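Local structure of ketosynthase (Streptomyces sp. MSC090213JE08, 6KXD) at residues A[9-14]-A[254-259]; A[83-88]-A[235-240]; A[328-333]-A[357-362]; A[388-393]-A[400-405]. The protein probably catalyses the decarboxylative condensation of an acyl chain with malonyl-ACP, lengthening it by two carbons, as the ketosynthase of a highly reducing type II polyketide synthase. One frame throughout, in Å; residues are numbered along the deposited sequence.

Overall arrangement
All four contacts are buried, and only contact 1 reaches the surface, through Arg9. Contacts 1, 2 and 4 share the large mixed sheet: strand 10-19 lies between strands 234-242 and 255-264, and strand 255-264 pairs in turn with strand 398-405, so contact 1 touches both contact 2 and contact 4. Chemistry changes with place. Contacts 1 and 4 are antiparallel strand pairs rich in backbone bonds, the first ending in a salt bridge and the second carrying buried amides. Contact 2, a helix on the sheet, is wholly apolar. Contact 3 joins two loop-rich segments through hydroxyl groups and prolines; its centre lies about 14 Å from that of contact 4.

Contact 1 of 4, residues A[9-14]-A[254-259]; sequences RVVLTG and HAEVLG
Arg9 and Glu256 pair charge with charge at one end of the contact. The carboxylate lies over one face of the guanidinium, offset toward its rim, with the two planes 67° apart. Glu256 OE1 comes to 2.8 Å from Arg9 NH1, but no N-H points at it, so this salt bridge is one of charges alone. With CG anti to the backbone N (chi1 -168°) and the chain extended beyond, Glu256 passes its stem at a slant over Val11, CG to CG1 3.8 Å, and still carries its acid to the arginine. A water 2.7 Å from Glu256 OE2 also accepts the N-H of Val10.

Backbone bonds join the strands further along. Leu12 N donates to Ala255 O (2.8 Å, 170° at the hydrogen), Leu12 O receives His254 N, and Val10 O receives Val257 N.

The apolar part lies on the other face of the sheet, where Leu12 CG meets Val257 CG2 at 3.8 Å, the two side chains at about a right angle. Branched residues suit this buried layer, which Leu240 and Leu404 of the flanking strands extend. His254 turns its ring edge, in plane, to Gly14 N; its NE2 bonds Asp92, and Phe15 stacks on the ring.

Because His254 and Ala255 both face Leu12, the pairing contains a classic beta bulge, set where the opening strands of the N- and C-terminal halves of the thiolase-type fold meet.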
loop_
_atom_site.group_PDB
_atom_site.type_symbol
_atom_site.label_atom_id
_atom_site.label_comp_id
_atom_site.label_asym_id
_atom_site.label_seq_id
_atom_site.Cartn_x
_atom_site.Cartn_y
_atom_site.Cartn_z
ATOM N N ARG A 9 17.454 -6.880 16.334
ATOM C CA ARG A 9 18.003 -7.285 15.054
ATOM C C ARG A 9 16.984 -8.201 14.376
ATOM O O ARG A 9 16.278 -8.930 15.033
ATOM C CB ARG A 9 19.348 -7.994 15.237
ATOM C CG ARG A 9 20.538 -7.059 15.416
ATOM C CD ARG A 9 21.806 -7.807 15.794
ATOM N NE ARG A 9 21.986 -9.071 15.088
ATOM C CZ ARG A 9 22.997 -9.366 14.273
ATOM N NH1 ARG A 9 23.760 -8.411 13.775
ATOM N NH2 ARG A 9 23.233 -10.622 13.939
ATOM N N VAL A 10 16.890 -8.081 13.053
ATOM C CA VAL A 10 15.859 -8.746 12.256
ATOM C C VAL A 10 16.524 -9.470 11.088
ATOM O O VAL A 10 17.320 -8.858 10.357
ATOM C CB VAL A 10 14.850 -7.710 11.728
ATOM C CG1 VAL A 10 13.778 -8.352 10.850
ATOM C CG2 VAL A 10 14.262 -6.894 12.868
ATOM N N VAL A 11 16.108 -10.711 10.850
ATOM C CA VAL A 11 16.757 -11.599 9.927
ATOM C C VAL A 11 15.734 -12.227 8.984
ATOM O O VAL A 11 14.564 -12.353 9.307
ATOM C CB VAL A 11 17.572 -12.664 10.691
ATOM C CG1 VAL A 11 18.818 -12.039 11.318
ATOM C CG2 VAL A 11 16.739 -13.383 11.748
ATOM N N LEU A 12 16.228 -12.586 7.797
ATOM C CA LEU A 12 15.470 -13.224 6.770
ATOM C C LEU A 12 15.641 -14.725 6.914
ATOM O O LEU A 12 16.698 -15.245 6.547
ATOM C CB LEU A 12 15.961 -12.770 5.392
ATOM C CG LEU A 12 15.720 -11.290 5.081
ATOM C CD1 LEU A 12 16.392 -10.850 3.791
ATOM C CD2 LEU A 12 14.227 -10.999 5.009
ATOM N N THR A 13 14.577 -15.393 7.360
ATOM C CA THR A 13 14.589 -16.828 7.570
ATOM C C THR A 13 13.873 -17.599 6.463
ATOM O O THR A 13 13.981 -18.822 6.419
ATOM C CB THR A 13 13.982 -17.157 8.932
ATOM O OG1 THR A 13 12.691 -16.555 8.980
ATOM C CG2 THR A 13 14.836 -16.631 10.062
ATOM N N GLY A 14 13.123 -16.928 5.580
ATOM C CA GLY A 14 12.438 -17.647 4.510
ATOM C C GLY A 14 12.219 -16.765 3.298
ATOM O O GLY A 14 12.010 -15.565 3.441
ATOM N N HIS A 254 18.979 -16.606 6.195
ATOM C CA HIS A 254 19.513 -16.330 4.864
ATOM C C HIS A 254 20.404 -15.085 4.912
ATOM O O HIS A 254 21.506 -15.096 4.356
ATOM C CB HIS A 254 18.403 -16.109 3.825
ATOM C CG HIS A 254 17.616 -17.306 3.415
ATOM N ND1 HIS A 254 18.158 -18.336 2.653
ATOM C CD2 HIS A 254 16.302 -17.597 3.547
ATOM C CE1 HIS A 254 17.224 -19.227 2.383
ATOM N NE2 HIS A 254 16.071 -18.800 2.931
ATOM N N ALA A 255 19.897 -14.014 5.549
ATOM C CA ALA A 255 20.593 -12.739 5.669
ATOM C C ALA A 255 19.933 -11.905 6.777
ATOM O O ALA A 255 18.979 -12.324 7.414
ATOM C CB ALA A 255 20.603 -12.028 4.332
ATOM N N GLU A 256 20.539 -10.764 7.087
ATOM C CA GLU A 256 20.032 -9.879 8.089
ATOM C C GLU A 256 19.442 -8.664 7.360
ATOM O O GLU A 256 19.965 -8.238 6.322
ATOM C CB GLU A 256 21.135 -9.493 9.073
ATOM C CG GLU A 256 20.597 -8.810 10.311
ATOM C CD GLU A 256 21.626 -8.353 11.327
ATOM O OE1 GLU A 256 22.803 -8.719 11.182
ATOM O OE2 GLU A 256 21.231 -7.624 12.264
ATOM N N VAL A 257 18.333 -8.135 7.888
ATOM C CA VAL A 257 17.812 -6.837 7.456
ATOM C C VAL A 257 18.441 -5.756 8.335
ATOM O O VAL A 257 18.191 -5.705 9.547
ATOM C CB VAL A 257 16.271 -6.766 7.545
ATOM C CG1 VAL A 257 15.802 -5.472 6.913
ATOM C CG2 VAL A 257 15.579 -7.951 6.891
ATOM N N LEU A 258 19.235 -4.870 7.724
ATOM C CA LEU A 258 19.991 -3.884 8.464
ATOM C C LEU A 258 19.205 -2.581 8.592
ATOM O O LEU A 258 19.235 -1.930 9.640
ATOM C CB LEU A 258 21.310 -3.612 7.749
ATOM C CG LEU A 258 22.185 -4.842 7.529
ATOM C CD1 LEU A 258 23.535 -4.420 6.973
ATOM C CD2 LEU A 258 22.345 -5.617 8.808
ATOM N N GLY A 259 18.537 -2.188 7.505
ATOM C CA GLY A 259 17.796 -0.945 7.514
ATOM C C GLY A 259 17.142 -0.657 6.178
ATOM O O GLY A 259 17.365 -1.335 5.190
HETATM O O HOH W 1 18.819 -6.380 12.054
#

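Contact 2 of 4, residues A[83-88]-A[235-240]; sequences VAAARM and AGILVL
Ala86 and Ile237 stand where the backbones come nearest, CA to CA 5.4 Å, as the helical segment 83-88 passes over strand 235-240 with the axes 7.0 Å apart and their directions diverging by 33°. This close seat is possible because the helix residues facing the strand are small.

Ala85 is the one that points straight at the strand. Its CB fits between Ala235 CB, at 3.8 Å, and Ile237 CG1, at 3.6 Å, so the methyl of Ala85 is in contact with two inward residues of the strand at once. Ile237 supplies the bulk from the other side. Its CG1 lies beside the backbone N and its CG2 anti to it (chi1 -59°), and the fork opens onto the helix backbone: CG1 comes to 3.6 Å from Ala86 N, while CG2 reaches Ala86 CA at 3.9 Å. The second torsion turns CD1 back from the helix, leaving CG1 and CG2 to do the touching. Gly236, between the two inward residues, adds no side chain, and Leu238 points to the far face of the sheet, against Leu12. The contact is thus purely van der Waals.

Within the fold, Ile237 goes on to touch Ala89 one turn further along helix 77-93, and Ala86 also meets Ile152 of helix 147-156. Strand 234-242 is itself held in the sheet between strands 10-19 and 191-198, both antiparallel to it, so the helix covers the middle of the sheet and not its margin.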
loop_
_atom_site.group_PDB
_atom_site.type_symbol
_atom_site.label_atom_id
_atom_site.label_comp_id
_atom_site.label_asym_id
_atom_site.label_seq_id
_atom_site.Cartn_x
_atom_site.Cartn_y
_atom_site.Cartn_z
ATOM N N VAL A 83 -0.020 -15.678 -2.281
ATOM C CA VAL A 83 -0.320 -16.790 -1.355
ATOM C C VAL A 83 0.696 -17.916 -1.608
ATOM O O VAL A 83 1.276 -18.453 -0.654
ATOM C CB VAL A 83 -1.777 -17.272 -1.515
ATOM C CG1 VAL A 83 -2.049 -18.514 -0.677
ATOM C CG2 VAL A 83 -2.797 -16.216 -1.135
ATOM N N ALA A 84 0.927 -18.260 -2.885
ATOM C CA ALA A 84 1.916 -19.292 -3.219
ATOM C C ALA A 84 3.307 -18.928 -2.676
ATOM O O ALA A 84 3.938 -19.741 -2.035
ATOM C CB ALA A 84 1.896 -19.556 -4.708
ATOM N N ALA A 85 3.805 -17.695 -2.923
ATOM C CA ALA A 85 5.069 -17.307 -2.444
ATOM C C ALA A 85 5.099 -17.312 -0.912
ATOM O O ALA A 85 6.149 -17.603 -0.317
ATOM C CB ALA A 85 5.447 -15.942 -2.988
ATOM N N ALA A 86 3.995 -16.917 -0.275
ATOM C CA ALA A 86 3.934 -16.907 1.157
ATOM C C ALA A 86 4.099 -18.339 1.689
ATOM O O ALA A 86 4.878 -18.539 2.614
ATOM C CB ALA A 86 2.636 -16.322 1.626
ATOM N N ARG A 87 3.341 -19.272 1.110
ATOM C CA ARG A 87 3.449 -20.723 1.451
ATOM C C ARG A 87 4.924 -21.109 1.345
ATOM O O ARG A 87 5.521 -21.531 2.297
ATOM C CB ARG A 87 2.494 -21.537 0.574
ATOM C CG ARG A 87 2.683 -23.048 0.645
ATOM C CD ARG A 87 2.174 -23.613 1.944
ATOM N NE ARG A 87 0.717 -23.542 2.049
ATOM C CZ ARG A 87 0.074 -23.731 3.192
ATOM N NH1 ARG A 87 0.759 -24.065 4.273
ATOM N NH2 ARG A 87 -1.227 -23.535 3.273
ATOM N N MET A 88 5.511 -20.894 0.168
ATOM C CA MET A 88 6.891 -21.236 -0.068
ATOM C C MET A 88 7.803 -20.612 0.980
ATOM O O MET A 88 8.738 -21.223 1.428
ATOM C CB MET A 88 7.360 -20.743 -1.434
ATOM C CG MET A 88 6.783 -21.515 -2.544
ATOM S SD MET A 88 7.493 -20.886 -4.086
ATOM C CE MET A 88 5.954 -20.698 -4.960
ATOM N N ALA A 235 5.556 -12.892 -7.453
ATOM C CA ALA A 235 5.485 -12.546 -6.057
ATOM C C ALA A 235 6.799 -12.939 -5.407
ATOM O O ALA A 235 7.406 -13.988 -5.711
ATOM C CB ALA A 235 4.309 -13.251 -5.436
ATOM N N GLY A 236 7.255 -12.080 -4.502
ATOM C CA GLY A 236 8.259 -12.432 -3.592
ATOM C C GLY A 236 7.779 -12.181 -2.198
ATOM O O GLY A 236 7.250 -11.100 -1.922
ATOM N N ILE A 237 7.924 -13.198 -1.357
ATOM C CA ILE A 237 7.596 -13.081 0.045
ATOM C C ILE A 237 8.818 -13.452 0.847
ATOM O O ILE A 237 9.429 -14.523 0.623
ATOM C CB ILE A 237 6.362 -13.911 0.422
ATOM C CG1 ILE A 237 5.133 -13.493 -0.388
ATOM C CG2 ILE A 237 6.092 -13.801 1.903
ATOM C CD1 ILE A 237 4.588 -12.110 -0.011
ATOM N N LEU A 238 9.129 -12.582 1.807
ATOM C CA LEU A 238 10.225 -12.763 2.694
ATOM C C LEU A 238 9.678 -12.985 4.099
ATOM O O LEU A 238 8.779 -12.269 4.541
ATOM C CB LEU A 238 11.125 -11.530 2.666
ATOM C CG LEU A 238 11.814 -11.246 1.331
ATOM C CD1 LEU A 238 10.894 -10.454 0.415
ATOM C CD2 LEU A 238 13.113 -10.493 1.540
ATOM N N VAL A 239 10.210 -14.001 4.789
ATOM C CA VAL A 239 9.963 -14.133 6.216
ATOM C C VAL A 239 11.031 -13.339 6.964
ATOM O O VAL A 239 12.244 -13.666 6.869
ATOM C CB VAL A 239 9.925 -15.609 6.672
ATOM C CG1 VAL A 239 9.580 -15.699 8.153
ATOM C CG2 VAL A 239 8.952 -16.425 5.837
ATOM N N LEU A 240 10.579 -12.317 7.705
ATOM C CA LEU A 240 11.377 -11.558 8.599
ATOM C C LEU A 240 11.066 -12.037 10.015
ATOM O O LEU A 240 9.900 -12.273 10.332
ATOM C CB LEU A 240 11.052 -10.065 8.519
ATOM C CG LEU A 240 11.705 -9.294 7.377
ATOM C CD1 LEU A 240 11.148 -9.740 6.043
ATOM C CD2 LEU A 240 11.492 -7.801 7.577
#

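Contact 3 of 4, residues A[328-333]-A[357-362]; sequences VAVKSM and FIPPTI
Pro359 and Pro360 set their puckered rings against Val328 and Met333. Ahead of them the flat ring of Phe357 has Pro359 CA in its plane at the edge and packs on helix 24-34. Met333, bent at its last torsion, brings CE to 3.9 Å from Pro360 CD and close to Pro359 CB, crossing the Pro360 ring at about a right angle. Val328 CG1 meets Ile358 CG2 at 3.6 Å, these two side chains again crossing at about a right angle. Beside them Pro359 O, buried without any polar partner, rests 3.5 Å from Val328 CB. Prolines suit such a course, since they have no N-H to satisfy.

Two hydroxyls supply the polar links. Thr361 OG1 accepts Ala329 N at 3.0 Å and also bonds Val375 O. Ser332 OG sits between its backbone N and carbonyl carbon (chi1 63°), where it can work both ways: it takes the N-H of Ile362 at 3.0 Å, nearly straight at 168°, and gives its proton to Ala329 O at 2.7 Å. Since Ser332 N donates to that same carbonyl, the oxygen is gripped twice. Next to it, Met333 CG packs on Ile362 CD1.

The chain passes here from strand 326-328 into the short helix 331-334, the Ser332 N to Ala329 O bond closing the bend. Here begins the Lys-Ser-x-x-Gly-His sequence that is characteristic of beta-ketoacyl synthases and ends at His336.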
loop_
_atom_site.group_PDB
_atom_site.type_symbol
_atom_site.label_atom_id
_atom_site.label_comp_id
_atom_site.label_asym_id
_atom_site.label_seq_id
_atom_site.Cartn_x
_atom_site.Cartn_y
_atom_site.Cartn_z
ATOM N N VAL A 328 23.694 -3.303 -10.444
ATOM C CA VAL A 328 23.087 -4.257 -11.315
ATOM C C VAL A 328 21.567 -4.088 -11.306
ATOM O O VAL A 328 20.991 -3.602 -10.326
ATOM C CB VAL A 328 23.473 -5.683 -10.884
ATOM C CG1 VAL A 328 24.968 -5.786 -10.650
ATOM C CG2 VAL A 328 22.711 -6.159 -9.657
ATOM N N ALA A 329 20.952 -4.522 -12.403
ATOM C CA ALA A 329 19.528 -4.383 -12.659
ATOM C C ALA A 329 18.901 -5.762 -12.933
ATOM O O ALA A 329 18.842 -6.225 -14.050
ATOM C CB ALA A 329 19.296 -3.415 -13.783
ATOM N N VAL A 330 18.318 -6.345 -11.879
ATOM C CA VAL A 330 17.576 -7.617 -11.894
ATOM C C VAL A 330 16.426 -7.593 -12.896
ATOM O O VAL A 330 16.069 -8.632 -13.459
ATOM C CB VAL A 330 17.093 -7.931 -10.460
ATOM C CG1 VAL A 330 16.120 -9.101 -10.398
ATOM C CG2 VAL A 330 18.274 -8.179 -9.543
ATOM N N LYS A 331 15.844 -6.411 -13.163
ATOM C CA LYS A 331 14.762 -6.290 -14.113
ATOM C C LYS A 331 15.232 -6.595 -15.546
ATOM O O LYS A 331 14.409 -6.777 -16.439
ATOM C CB LYS A 331 14.156 -4.882 -14.087
ATOM C CG LYS A 331 13.429 -4.530 -12.788
ATOM C CD LYS A 331 12.797 -3.173 -12.828
ATOM C CE LYS A 331 12.065 -2.842 -11.544
ATOM N NZ LYS A 331 13.011 -2.729 -10.420
ATOM N N SER A 332 16.546 -6.621 -15.751
ATOM C CA SER A 332 17.052 -7.041 -17.046
ATOM C C SER A 332 16.556 -8.470 -17.292
ATOM O O SER A 332 16.118 -8.755 -18.384
ATOM C CB SER A 332 18.534 -6.934 -17.125
ATOM O OG SER A 332 19.161 -7.796 -16.198
ATOM N N MET A 333 16.520 -9.282 -16.215
ATOM C CA MET A 333 16.058 -10.650 -16.285
ATOM C C MET A 333 14.543 -10.742 -16.047
ATOM O O MET A 333 13.827 -11.346 -16.824
ATOM C CB MET A 333 16.783 -11.510 -15.258
ATOM C CG MET A 333 18.250 -11.685 -15.539
ATOM S SD MET A 333 19.129 -12.434 -14.143
ATOM C CE MET A 333 19.370 -11.003 -13.083
ATOM N N PHE A 357 27.363 -14.282 -4.742
ATOM C CA PHE A 357 27.345 -13.869 -6.147
ATOM C C PHE A 357 26.637 -12.522 -6.333
ATOM O O PHE A 357 25.931 -12.046 -5.464
ATOM C CB PHE A 357 26.680 -14.927 -7.016
ATOM C CG PHE A 357 25.178 -14.940 -6.965
ATOM C CD1 PHE A 357 24.433 -14.211 -7.878
ATOM C CD2 PHE A 357 24.515 -15.723 -6.038
ATOM C CE1 PHE A 357 23.049 -14.252 -7.846
ATOM C CE2 PHE A 357 23.130 -15.778 -6.022
ATOM C CZ PHE A 357 22.403 -15.025 -6.913
ATOM N N ILE A 358 26.865 -11.935 -7.507
ATOM C CA ILE A 358 26.239 -10.721 -7.922
ATOM C C ILE A 358 25.548 -11.027 -9.236
ATOM O O ILE A 358 26.198 -11.406 -10.219
ATOM C CB ILE A 358 27.234 -9.558 -8.064
ATOM C CG1 ILE A 358 27.992 -9.269 -6.774
ATOM C CG2 ILE A 358 26.502 -8.317 -8.561
ATOM C CD1 ILE A 358 29.052 -8.216 -6.961
ATOM N N PRO A 359 24.202 -10.910 -9.286
ATOM C CA PRO A 359 23.453 -11.291 -10.465
ATOM C C PRO A 359 23.728 -10.244 -11.526
ATOM O O PRO A 359 24.042 -9.098 -11.186
ATOM C CB PRO A 359 21.994 -11.273 -10.004
ATOM C CG PRO A 359 21.980 -10.249 -8.897
ATOM C CD PRO A 359 23.325 -10.403 -8.219
ATOM N N PRO A 360 23.601 -10.618 -12.816
ATOM C CA PRO A 360 23.987 -9.732 -13.913
ATOM C C PRO A 360 22.900 -8.769 -14.383
ATOM O O PRO A 360 21.698 -9.068 -14.265
ATOM C CB PRO A 360 24.249 -10.687 -15.087
ATOM C CG PRO A 360 23.345 -11.873 -14.801
ATOM C CD PRO A 360 23.157 -11.936 -13.293
ATOM N N THR A 361 23.360 -7.664 -14.980
ATOM C CA THR A 361 22.561 -6.878 -15.886
ATOM C C THR A 361 22.743 -7.462 -17.292
ATOM O O THR A 361 23.804 -7.262 -17.916
ATOM C CB THR A 361 22.961 -5.398 -15.844
ATOM O OG1 THR A 361 23.109 -5.005 -14.484
ATOM C CG2 THR A 361 21.978 -4.524 -16.591
ATOM N N ILE A 362 21.720 -8.170 -17.779
ATOM C CA ILE A 362 21.773 -8.909 -19.025
ATOM C C ILE A 362 21.306 -7.997 -20.166
ATOM O O ILE A 362 20.977 -6.845 -19.945
ATOM C CB ILE A 362 20.953 -10.213 -18.917
ATOM C CG1 ILE A 362 19.434 -9.986 -18.995
ATOM C CG2 ILE A 362 21.363 -10.958 -17.669
ATOM C CD1 ILE A 362 18.607 -11.261 -19.211
#

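Contact 4 of 4, residues A[388-393]-A[400-405]; sequences VQNNSS and AVLILG
Gln389 lies across Val401 and Ile403 at a slant, on one face of the hairpin. Its CG, anti to the backbone N (chi1 169°), comes to 3.4 Å from Val401 CG1, and its CB to 3.5 Å from Ile403 CD1, so the aliphatic stem packs like a hydrocarbon while the amide is carried past. Asn391 and Val401 run side by side, pointing the same way, with OD1 beside CG1 at 3.6 Å. The two amides meet along the strand: Gln389 NE2 donates to Asn391 OD1 at 2.6 Å, in the carbonyl plane and on a lone pair. Their other ends are held by Tyr320 and Glu312 respectively.

Toward the opposite face, Ser392 turns OG onto a lone pair of Ala400 O, 2.7 Å away and in the carbonyl plane. A small alanine leaves room for this, and Asn174 bonds the same oxygen. Asn390 projects on this side too, its amide bound by Asn174, Ser299 and Ser342, with Leu402 beside its CB; Val388 and Leu404 lie on the same face further along.

Behind these groups the antiparallel backbones are joined by two reciprocal pairs, Asn390 with Leu402 (N to O 2.7 Å and 173°) and Val388 with Leu404. The chemistry implies a hairpin fixed at two levels: backbone bonds set the register, while buried amides, each given partners, hold their rotations and tie the hairpin to the helices around it and to strand 297-299.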
loop_
_atom_site.group_PDB
_atom_site.type_symbol
_atom_site.label_atom_id
_atom_site.label_comp_id
_atom_site.label_asym_id
_atom_site.label_seq_id
_atom_site.Cartn_x
_atom_site.Cartn_y
_atom_site.Cartn_z
ATOM N N VAL A 388 24.328 -5.426 0.866
ATOM C CA VAL A 388 23.750 -5.120 -0.415
ATOM C C VAL A 388 22.640 -4.075 -0.228
ATOM O O VAL A 388 21.925 -4.092 0.744
ATOM C CB VAL A 388 23.218 -6.379 -1.114
ATOM C CG1 VAL A 388 22.651 -6.056 -2.482
ATOM C CG2 VAL A 388 24.273 -7.467 -1.216
ATOM N N GLN A 389 22.602 -3.124 -1.157
ATOM C CA GLN A 389 21.555 -2.113 -1.247
ATOM C C GLN A 389 20.586 -2.514 -2.366
ATOM O O GLN A 389 20.962 -2.855 -3.470
ATOM C CB GLN A 389 22.190 -0.741 -1.443
ATOM C CG GLN A 389 21.204 0.351 -1.811
ATOM C CD GLN A 389 21.945 1.646 -2.045
ATOM O OE1 GLN A 389 22.898 1.964 -1.342
ATOM N NE2 GLN A 389 21.516 2.400 -3.032
ATOM N N ASN A 390 19.299 -2.503 -2.036
ATOM C CA ASN A 390 18.283 -2.737 -3.011
ATOM C C ASN A 390 17.436 -1.480 -3.153
ATOM O O ASN A 390 16.725 -1.119 -2.223
ATOM C CB ASN A 390 17.394 -3.898 -2.569
ATOM C CG ASN A 390 16.344 -4.300 -3.577
ATOM O OD1 ASN A 390 16.662 -4.525 -4.755
ATOM N ND2 ASN A 390 15.105 -4.445 -3.108
ATOM N N ASN A 391 17.489 -0.884 -4.345
ATOM C CA ASN A 391 16.851 0.322 -4.666
ATOM C C ASN A 391 15.479 0.053 -5.263
ATOM O O ASN A 391 15.226 -0.935 -5.958
ATOM C CB ASN A 391 17.585 1.151 -5.714
ATOM C CG ASN A 391 18.861 1.790 -5.213
ATOM O OD1 ASN A 391 19.252 1.636 -4.060
ATOM N ND2 ASN A 391 19.512 2.526 -6.095
ATOM N N SER A 392 14.606 1.040 -5.065
ATOM C CA SER A 392 13.353 1.007 -5.704
ATOM C C SER A 392 12.808 2.423 -5.688
ATOM O O SER A 392 13.030 3.162 -4.732
ATOM C CB SER A 392 12.422 0.021 -5.053
ATOM O OG SER A 392 11.911 0.563 -3.842
ATOM N N SER A 393 12.201 2.786 -6.815
ATOM C CA SER A 393 11.588 4.050 -7.032
ATOM C C SER A 393 10.264 3.736 -7.696
ATOM O O SER A 393 10.118 2.670 -8.291
ATOM C CB SER A 393 12.426 4.968 -7.884
ATOM O OG SER A 393 13.624 5.282 -7.206
ATOM N N ALA A 400 12.147 3.824 -1.933
ATOM C CA ALA A 400 12.476 2.977 -0.837
ATOM C C ALA A 400 13.758 2.203 -1.178
ATOM O O ALA A 400 13.841 1.557 -2.199
ATOM C CB ALA A 400 11.363 2.007 -0.547
ATOM N N VAL A 401 14.693 2.247 -0.247
ATOM C CA VAL A 401 15.991 1.607 -0.374
ATOM C C VAL A 401 16.183 0.713 0.839
ATOM O O VAL A 401 15.963 1.144 1.981
ATOM C CB VAL A 401 17.092 2.674 -0.488
ATOM C CG1 VAL A 401 18.449 2.005 -0.588
ATOM C CG2 VAL A 401 16.815 3.602 -1.654
ATOM N N LEU A 402 16.517 -0.554 0.582
ATOM C CA LEU A 402 16.671 -1.558 1.579
ATOM C C LEU A 402 18.127 -2.029 1.601
ATOM O O LEU A 402 18.707 -2.208 0.533
ATOM C CB LEU A 402 15.738 -2.705 1.210
ATOM C CG LEU A 402 15.855 -3.990 2.019
ATOM C CD1 LEU A 402 15.272 -3.797 3.404
ATOM C CD2 LEU A 402 15.167 -5.138 1.288
ATOM N N ILE A 403 18.648 -2.193 2.814
ATOM C CA ILE A 403 20.011 -2.661 3.055
ATOM C C ILE A 403 19.917 -3.967 3.828
ATOM O O ILE A 403 19.381 -4.002 4.956
ATOM C CB ILE A 403 20.878 -1.647 3.818
ATOM C CG1 ILE A 403 20.822 -0.215 3.274
ATOM C CG2 ILE A 403 22.309 -2.160 3.891
ATOM C CD1 ILE A 403 21.310 -0.016 1.869
ATOM N N LEU A 404 20.459 -5.020 3.195
ATOM C CA LEU A 404 20.634 -6.330 3.755
ATOM C C LEU A 404 22.129 -6.591 3.993
ATOM O O LEU A 404 22.975 -5.993 3.334
ATOM C CB LEU A 404 20.062 -7.342 2.762
ATOM C CG LEU A 404 18.572 -7.194 2.440
ATOM C CD1 LEU A 404 18.136 -8.235 1.437
ATOM C CD2 LEU A 404 17.741 -7.302 3.699
ATOM N N GLY A 405 22.408 -7.489 4.940
ATOM C CA GLY A 405 23.742 -7.866 5.367
ATOM C C GLY A 405 23.843 -9.350 5.655
ATOM O O GLY A 405 22.822 -10.026 5.854
#